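Local coordinates for protein ribonucleoside-diphosphate reductase (Pseudomonas aeruginosa, PDB 5IM3) that probably reduces ribonucleoside diphosphates to deoxyribonucleotides for DNA synthesis, with thioredoxin as reductant, and binds the allosteric nucleotide dATP, including at an ATP cone, at residues 864-867 against 873-876. Numbering follows the deposited sequence.
Sequences SRRQ and AQSL
The guanidinium of Arg866 meets Gln874 at its edge: the amide oxygen OE1 of Gln874 lies almost exactly in the guanidinium plane, on the side of the NE-H. The guanidinium also forms a cation-pi contact with Phe665, and arginine suits the place because one flat cation can serve both partners. Amide and guanidinium planes stand 67° apart, yet the bond suits both groups, since Arg866 NE reaches Gln874 OE1 over 3.1 Å with an N-H...O angle of 175° and approaches in the carbonyl plane. Arg866 keeps CG beside its backbone N and then bends at chi3, which brings NE rather than the terminal nitrogens to the oxygen. Gln874 supplies the acceptor and is extended beyond CG, long enough to carry its amide from the loop to the C-terminal part of helix 856-866. Its NE2 comes within 3.6 Å of Gln867 CB; it also lies 3.4 Å from the backbone N of Gln867, but both are donors and no bond forms. Helix 856-866 and the loop that leads to strand 878-881 meet here within the barrel domain of the reductase large chain, away from the nucleotide sites. Gln867 runs past Gln874 in the opposite direction, the two amide planes steeply turned against each other. With CG anti to the backbone N (chi1 -169°) and a bend at chi2, Gln867 sets OE1 3.3 Å from Ala873 CA, while its NE2 donates to the carbonyl oxygen of Gln872. Glutamine fits because its amide offers a donor for that carbonyl on a chain flexible enough to reach it. Ala873 turns its small methyl largely away, with CB 3.9 Å from Gln867 OE1, and is also held by backbone hydrogen bonds to Glu589 and Ile769.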
loop_
_atom_site.group_PDB
_atom_site.type_symbol
_atom_site.label_atom_id
_atom_site.label_comp_id
_atom_site.label_asym_id
_atom_site.label_seq_id
_atom_site.Cartn_x
_atom_site.Cartn_y
_atom_site.Cartn_z
ATOM N N SER A 864 8.250 20.669 -32.348
ATOM C CA SER A 864 7.139 21.258 -33.092
ATOM C C SER A 864 7.635 22.206 -34.177
ATOM O O SER A 864 7.102 22.219 -35.291
ATOM C CB SER A 864 6.199 21.995 -32.138
ATOM O OG SER A 864 5.172 22.660 -32.854
ATOM N N ARG A 865 8.645 23.018 -33.869
ATOM C CA ARG A 865 9.122 23.984 -34.850
ATOM C C ARG A 865 10.017 23.341 -35.898
ATOM O O ARG A 865 10.059 23.810 -37.040
ATOM C CB ARG A 865 9.859 25.124 -34.153
ATOM C CG ARG A 865 8.922 26.156 -33.562
ATOM C CD ARG A 865 9.474 26.667 -32.268
ATOM N NE ARG A 865 8.586 27.615 -31.606
ATOM C CZ ARG A 865 8.574 28.923 -31.839
ATOM N NH1 ARG A 865 9.392 29.453 -32.739
ATOM N NH2 ARG A 865 7.731 29.703 -31.176
ATOM N N ARG A 866 10.740 22.280 -35.538
ATOM C CA ARG A 866 11.481 21.537 -36.549
ATOM C C ARG A 866 10.528 20.873 -37.532
ATOM O O ARG A 866 10.795 20.833 -38.738
ATOM C CB ARG A 866 12.387 20.499 -35.886
ATOM C CG ARG A 866 13.633 21.093 -35.245
ATOM C CD ARG A 866 14.577 20.007 -34.751
ATOM N NE ARG A 866 13.981 19.248 -33.653
ATOM C CZ ARG A 866 14.189 19.494 -32.363
ATOM N NH1 ARG A 866 14.996 20.477 -31.982
ATOM N NH2 ARG A 866 13.588 18.748 -31.448
ATOM N N GLN A 867 9.394 20.373 -37.033
ATOM C CA GLN A 867 8.432 19.674 -37.876
ATOM C C GLN A 867 7.774 20.589 -38.901
ATOM O O GLN A 867 7.165 20.092 -39.853
ATOM C CB GLN A 867 7.355 19.021 -37.004
ATOM C CG GLN A 867 6.448 18.045 -37.744
ATOM C CD GLN A 867 7.221 16.959 -38.467
ATOM O OE1 GLN A 867 7.744 16.036 -37.845
ATOM N NE2 GLN A 867 7.300 17.069 -39.789
ATOM N N ALA A 873 8.913 12.997 -40.575
ATOM C CA ALA A 873 8.725 13.222 -39.144
ATOM C C ALA A 873 10.095 13.192 -38.468
ATOM O O ALA A 873 11.137 13.369 -39.109
ATOM C CB ALA A 873 7.743 12.189 -38.572
ATOM N N GLN A 874 10.105 12.977 -37.151
ATOM C CA GLN A 874 11.346 12.908 -36.391
ATOM C C GLN A 874 11.149 12.010 -35.180
ATOM O O GLN A 874 10.114 12.077 -34.509
ATOM C CB GLN A 874 11.805 14.305 -35.947
ATOM C CG GLN A 874 10.761 15.101 -35.188
ATOM C CD GLN A 874 11.112 16.573 -35.077
ATOM O OE1 GLN A 874 12.168 16.940 -34.555
ATOM N NE2 GLN A 874 10.227 17.429 -35.576
ATOM N N SER A 875 12.147 11.169 -34.910
ATOM C CA SER A 875 12.109 10.294 -33.743
ATOM C C SER A 875 12.293 11.119 -32.477
ATOM O O SER A 875 13.354 11.719 -32.267
ATOM C CB SER A 875 13.192 9.226 -33.849
ATOM O OG SER A 875 13.009 8.445 -35.008
ATOM N N LEU A 876 11.270 11.146 -31.631
ATOM C CA LEU A 876 11.219 12.058 -30.492
ATOM C C LEU A 876 11.031 11.260 -29.208
ATOM O O LEU A 876 9.904 10.900 -28.853
ATOM C CB LEU A 876 10.097 13.074 -30.666
ATOM C CG LEU A 876 10.056 14.177 -29.608
ATOM C CD1 LEU A 876 11.315 15.034 -29.671
ATOM C CD2 LEU A 876 8.813 15.031 -29.787
#